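Long-range contact in beta subunit of photoactivated adenylyl cyclase (Beggiatoa sp. PS, PDB 5M2A), which probably makes cyclic AMP from ATP under the control of blue light sensed by its flavin-binding BLUF domain: residues Ile219-Arg233 with Leu242-Gly254. Numbering follows the deposited sequence.
Sequences IRTSLDIISELKQLR and LHLLYTGIGLSYG
Arg233 lays its guanidinium flat on the ring of Tyr246, the two planes 14° apart and CZ 3.7 Å from the ring centroid, a cation-pi stack. The bend in its chain at CG-CD (chi3 -61°) folds the group back, with CD also resting over the ring as a CH-pi contact. Within its own plane the guanidinium gives NH1 to Leu245 O (2.8 Å), while Lys230 CA lies against its other face, towards the rim; NH2 goes to Tyr335 OH, so stack and bonds together fix its rotation. The Arg233 carbonyl is used too: His243 ND1 donates to Arg233 O in the plane of the imidazole, 2.7 Å and nearly straight at 167°. These residues tie the end of the segment 219-233 to the turn leading into strand 247-258, part of the central sheet of the cyclase catalytic domain; helix 215-235 packs on this sheet, with 219-233 running antiparallel to strand 247-254. Further along, Leu229 inserts between two residues of the other segment: CD1 meets Thr247 CB at 3.6 Å, and CD2 reaches Leu245 CD2. Thr247 offers the helix its methyl, its OG1 being bonded to Tyr183 OH and Asp160 O, the latter residue at the magnesium site. Next, Ile249 packs against Ser222, its CD1 3.5 Å from Ser222 O, and the row ends where Ile219 CD1 meets Leu251 CD1 at 3.6 Å.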
loop_
_atom_site.group_PDB
_atom_site.type_symbol
_atom_site.label_atom_id
_atom_site.label_comp_id
_atom_site.label_asym_id
_atom_site.label_seq_id
_atom_site.Cartn_x
_atom_site.Cartn_y
_atom_site.Cartn_z
ATOM N N ILE A 219 20.574 5.829 11.668
ATOM C CA ILE A 219 21.747 4.971 11.835
ATOM C C ILE A 219 21.469 3.901 12.886
ATOM O O ILE A 219 21.766 2.720 12.691
ATOM C CB ILE A 219 22.975 5.820 12.212
ATOM C CG1 ILE A 219 23.248 6.870 11.134
ATOM C CG2 ILE A 219 24.196 4.930 12.471
ATOM C CD1 ILE A 219 23.643 6.282 9.817
ATOM N N ARG A 220 20.902 4.316 14.024
ATOM C CA ARG A 220 20.583 3.369 15.099
ATOM C C ARG A 220 19.577 2.321 14.639
ATOM O O ARG A 220 19.691 1.137 14.992
ATOM C CB ARG A 220 20.045 4.131 16.316
ATOM C CG ARG A 220 21.077 5.009 16.955
ATOM C CD ARG A 220 20.507 5.885 18.071
ATOM N NE ARG A 220 21.605 6.626 18.688
ATOM C CZ ARG A 220 21.502 7.875 19.131
ATOM N NH1 ARG A 220 20.352 8.516 19.017
ATOM N NH2 ARG A 220 22.546 8.485 19.679
ATOM N N THR A 221 18.555 2.745 13.899
ATOM C CA THR A 221 17.643 1.796 13.277
ATOM C C THR A 221 18.408 0.731 12.505
ATOM O O THR A 221 18.191 -0.474 12.685
ATOM C CB THR A 221 16.702 2.543 12.337
ATOM O OG1 THR A 221 15.790 3.334 13.105
ATOM C CG2 THR A 221 15.927 1.557 11.481
ATOM N N SER A 222 19.297 1.175 11.620
ATOM C CA SER A 222 20.041 0.253 10.767
ATOM C C SER A 222 20.883 -0.709 11.594
ATOM O O SER A 222 20.931 -1.915 11.316
ATOM C CB SER A 222 20.920 1.060 9.808
ATOM O OG SER A 222 20.112 1.965 9.068
ATOM N N LEU A 223 21.613 -0.185 12.583
ATOM C CA LEU A 223 22.444 -1.058 13.413
ATOM C C LEU A 223 21.594 -2.009 14.242
ATOM O O LEU A 223 21.962 -3.172 14.443
ATOM C CB LEU A 223 23.336 -0.215 14.324
ATOM C CG LEU A 223 24.262 0.727 13.565
ATOM C CD1 LEU A 223 24.935 1.699 14.540
ATOM C CD2 LEU A 223 25.298 -0.077 12.788
ATOM N N ASP A 224 20.457 -1.531 14.739
ATOM C CA ASP A 224 19.581 -2.400 15.519
ATOM C C ASP A 224 19.028 -3.532 14.668
ATOM O O ASP A 224 18.910 -4.673 15.143
ATOM C CB ASP A 224 18.438 -1.588 16.140
ATOM C CG ASP A 224 18.875 -0.814 17.377
ATOM O OD1 ASP A 224 20.088 -0.822 17.688
ATOM O OD2 ASP A 224 18.006 -0.198 18.036
ATOM N N ILE A 225 18.673 -3.243 13.412
ATOM C CA ILE A 225 18.245 -4.294 12.489
ATOM C C ILE A 225 19.337 -5.340 12.338
ATOM O O ILE A 225 19.107 -6.550 12.492
ATOM C CB ILE A 225 17.893 -3.698 11.115
ATOM C CG1 ILE A 225 16.685 -2.780 11.215
ATOM C CG2 ILE A 225 17.639 -4.814 10.105
ATOM C CD1 ILE A 225 15.492 -3.467 11.684
ATOM N N ILE A 226 20.539 -4.875 12.002
ATOM C CA ILE A 226 21.670 -5.784 11.841
ATOM C C ILE A 226 21.880 -6.599 13.106
ATOM O O ILE A 226 22.090 -7.821 13.056
ATOM C CB ILE A 226 22.922 -4.972 11.476
ATOM C CG1 ILE A 226 22.759 -4.330 10.093
ATOM C CG2 ILE A 226 24.206 -5.818 11.607
ATOM C CD1 ILE A 226 23.750 -3.191 9.852
ATOM N N SER A 227 21.810 -5.937 14.259
ATOM C CA SER A 227 22.049 -6.611 15.530
ATOM C C SER A 227 20.993 -7.673 15.794
ATOM O O SER A 227 21.310 -8.779 16.242
ATOM C CB SER A 227 22.081 -5.587 16.665
ATOM O OG SER A 227 22.169 -6.239 17.925
ATOM N N GLU A 228 19.724 -7.356 15.515
ATOM C CA GLU A 228 18.671 -8.325 15.776
ATOM C C GLU A 228 18.789 -9.526 14.851
ATOM O O GLU A 228 18.519 -10.661 15.264
ATOM C CB GLU A 228 17.299 -7.672 15.635
ATOM C CG GLU A 228 16.973 -6.727 16.789
ATOM C CD GLU A 228 15.482 -6.701 17.122
ATOM O OE1 GLU A 228 14.731 -7.530 16.565
ATOM O OE2 GLU A 228 15.057 -5.854 17.939
ATOM N N LEU A 229 19.180 -9.301 13.596
ATOM C CA LEU A 229 19.388 -10.437 12.701
ATOM C C LEU A 229 20.534 -11.316 13.179
ATOM O O LEU A 229 20.458 -12.550 13.097
ATOM C CB LEU A 229 19.657 -9.955 11.280
ATOM C CG LEU A 229 18.544 -9.177 10.588
ATOM C CD1 LEU A 229 18.868 -9.045 9.104
ATOM C CD2 LEU A 229 17.169 -9.787 10.791
ATOM N N LYS A 230 21.627 -10.702 13.637
ATOM C CA LYS A 230 22.739 -11.488 14.162
ATOM C C LYS A 230 22.296 -12.317 15.361
ATOM O O LYS A 230 22.639 -13.497 15.476
ATOM C CB LYS A 230 23.904 -10.569 14.541
ATOM C CG LYS A 230 25.164 -11.315 14.975
ATOM C CD LYS A 230 26.261 -10.331 15.348
ATOM C CE LYS A 230 27.474 -11.037 15.924
ATOM N NZ LYS A 230 28.517 -10.044 16.306
ATOM N N GLN A 231 21.515 -11.715 16.266
ATOM C CA GLN A 231 20.956 -12.487 17.379
ATOM C C GLN A 231 20.107 -13.649 16.873
ATOM O O GLN A 231 20.217 -14.775 17.370
ATOM C CB GLN A 231 20.119 -11.588 18.290
ATOM C CG GLN A 231 20.930 -10.611 19.114
ATOM C CD GLN A 231 20.066 -9.805 20.068
ATOM O OE1 GLN A 231 19.193 -10.348 20.747
ATOM N NE2 GLN A 231 20.302 -8.498 20.114
ATOM N N LEU A 232 19.240 -13.385 15.891
ATOM C CA LEU A 232 18.319 -14.404 15.399
ATOM C C LEU A 232 19.068 -15.573 14.771
ATOM O O LEU A 232 18.714 -16.741 14.991
ATOM C CB LEU A 232 17.349 -13.761 14.393
ATOM C CG LEU A 232 16.289 -14.683 13.791
ATOM C CD1 LEU A 232 15.351 -15.201 14.872
ATOM C CD2 LEU A 232 15.532 -13.931 12.711
ATOM N N ARG A 233 20.153 -15.290 14.042
ATOM C CA ARG A 233 20.887 -16.380 13.384
ATOM C C ARG A 233 21.443 -17.408 14.363
ATOM O O ARG A 233 21.490 -18.605 14.046
ATOM C CB ARG A 233 22.025 -15.822 12.536
ATOM C CG ARG A 233 21.546 -15.054 11.316
ATOM C CD ARG A 233 22.679 -14.910 10.301
ATOM N NE ARG A 233 23.814 -14.168 10.842
ATOM C CZ ARG A 233 23.881 -12.835 10.881
ATOM N NH1 ARG A 233 22.877 -12.096 10.430
ATOM N NH2 ARG A 233 24.960 -12.229 11.373
ATOM N N LEU A 242 16.155 -19.036 8.859
ATOM C CA LEU A 242 16.538 -17.813 9.567
ATOM C C LEU A 242 18.005 -17.817 9.991
ATOM O O LEU A 242 18.571 -16.745 10.239
ATOM C CB LEU A 242 15.654 -17.619 10.793
ATOM C CG LEU A 242 14.190 -17.364 10.443
ATOM C CD1 LEU A 242 13.324 -17.306 11.714
ATOM C CD2 LEU A 242 14.056 -16.081 9.601
ATOM N N HIS A 243 18.637 -18.989 10.058
ATOM C CA HIS A 243 20.061 -19.068 10.371
ATOM C C HIS A 243 20.918 -18.410 9.297
ATOM O O HIS A 243 22.113 -18.185 9.524
ATOM C CB HIS A 243 20.475 -20.532 10.551
ATOM C CG HIS A 243 21.917 -20.718 10.902
ATOM N ND1 HIS A 243 22.496 -20.123 12.003
ATOM C CD2 HIS A 243 22.904 -21.419 10.292
ATOM C CE1 HIS A 243 23.775 -20.453 12.061
ATOM N NE2 HIS A 243 24.047 -21.240 11.034
ATOM N N LEU A 244 20.326 -18.097 8.140
ATOM C CA LEU A 244 21.055 -17.614 6.974
ATOM C C LEU A 244 20.684 -16.191 6.603
ATOM O O LEU A 244 20.959 -15.775 5.474
ATOM C CB LEU A 244 20.797 -18.507 5.758
ATOM C CG LEU A 244 21.526 -19.814 5.463
ATOM C CD1 LEU A 244 22.333 -20.357 6.628
ATOM C CD2 LEU A 244 20.509 -20.815 4.957
ATOM N N LEU A 245 20.050 -15.443 7.518
ATOM C CA LEU A 245 19.445 -14.151 7.203
ATOM C C LEU A 245 20.386 -13.006 7.587
ATOM O O LEU A 245 20.668 -12.784 8.775
ATOM C CB LEU A 245 18.083 -14.019 7.893
ATOM C CG LEU A 245 17.315 -12.692 7.790
ATOM C CD1 LEU A 245 17.026 -12.312 6.347
ATOM C CD2 LEU A 245 16.009 -12.766 8.601
ATOM N N TYR A 246 20.847 -12.279 6.567
ATOM C CA TYR A 246 21.675 -11.089 6.671
ATOM C C TYR A 246 21.040 -9.956 5.877
ATOM O O TYR A 246 20.267 -10.179 4.939
ATOM C CB TYR A 246 23.084 -11.320 6.117
ATOM C CG TYR A 246 23.838 -12.454 6.744
ATOM C CD1 TYR A 246 23.506 -13.773 6.465
ATOM C CD2 TYR A 246 24.926 -12.207 7.577
ATOM C CE1 TYR A 246 24.208 -14.818 7.019
ATOM C CE2 TYR A 246 25.638 -13.250 8.135
ATOM C CZ TYR A 246 25.272 -14.548 7.858
ATOM O OH TYR A 246 25.985 -15.576 8.418
ATOM N N THR A 247 21.398 -8.728 6.223
ATOM C CA THR A 247 20.839 -7.589 5.515
ATOM C C THR A 247 21.953 -6.643 5.091
ATOM O O THR A 247 23.062 -6.669 5.628
ATOM C CB THR A 247 19.794 -6.854 6.384
ATOM O OG1 THR A 247 19.068 -5.912 5.584
ATOM C CG2 THR A 247 20.450 -6.138 7.539
ATOM N N GLY A 248 21.662 -5.850 4.071
ATOM C CA GLY A 248 22.472 -4.684 3.721
ATOM C C GLY A 248 21.562 -3.500 3.712
ATOM O O GLY A 248 20.371 -3.611 3.378
ATOM N N ILE A 249 22.075 -2.334 4.106
ATOM C CA ILE A 249 21.224 -1.162 4.267
ATOM C C ILE A 249 21.885 0.027 3.603
ATOM O O ILE A 249 23.092 0.232 3.760
ATOM C CB ILE A 249 20.927 -0.866 5.751
ATOM C CG1 ILE A 249 20.272 -2.103 6.386
ATOM C CG2 ILE A 249 20.022 0.357 5.892
ATOM C CD1 ILE A 249 20.078 -2.047 7.892
ATOM N N GLY A 250 21.098 0.800 2.863
ATOM C CA GLY A 250 21.563 2.066 2.303
ATOM C C GLY A 250 20.706 3.211 2.807
ATOM O O GLY A 250 19.493 3.061 2.974
ATOM N N LEU A 251 21.344 4.357 3.043
ATOM C CA LEU A 251 20.628 5.561 3.444
ATOM C C LEU A 251 21.056 6.726 2.573
ATOM O O LEU A 251 22.244 6.885 2.268
ATOM C CB LEU A 251 20.900 5.919 4.899
ATOM C CG LEU A 251 20.769 4.854 5.982
ATOM C CD1 LEU A 251 21.268 5.432 7.289
ATOM C CD2 LEU A 251 19.329 4.396 6.118
ATOM N N SER A 252 20.097 7.574 2.213
ATOM C CA SER A 252 20.416 8.774 1.460
ATOM C C SER A 252 19.652 9.934 2.077
ATOM O O SER A 252 18.781 9.743 2.926
ATOM C CB SER A 252 20.056 8.639 -0.017
ATOM O OG SER A 252 18.650 8.555 -0.153
ATOM N N TYR A 253 20.024 11.141 1.676
ATOM C CA TYR A 253 19.372 12.346 2.169
ATOM C C TYR A 253 19.167 13.304 1.011
ATOM O O TYR A 253 20.093 13.542 0.230
ATOM C CB TYR A 253 20.210 13.024 3.254
ATOM C CG TYR A 253 19.624 14.333 3.723
ATOM C CD1 TYR A 253 18.407 14.363 4.397
ATOM C CD2 TYR A 253 20.280 15.531 3.500
ATOM C CE1 TYR A 253 17.869 15.557 4.841
ATOM C CE2 TYR A 253 19.744 16.733 3.944
ATOM C CZ TYR A 253 18.537 16.735 4.606
ATOM O OH TYR A 253 18.003 17.925 5.054
ATOM N N GLY A 254 17.973 13.867 0.901
ATOM C CA GLY A 254 17.782 14.840 -0.154
ATOM C C GLY A 254 16.351 15.309 -0.206
ATOM O O GLY A 254 15.513 14.927 0.620
#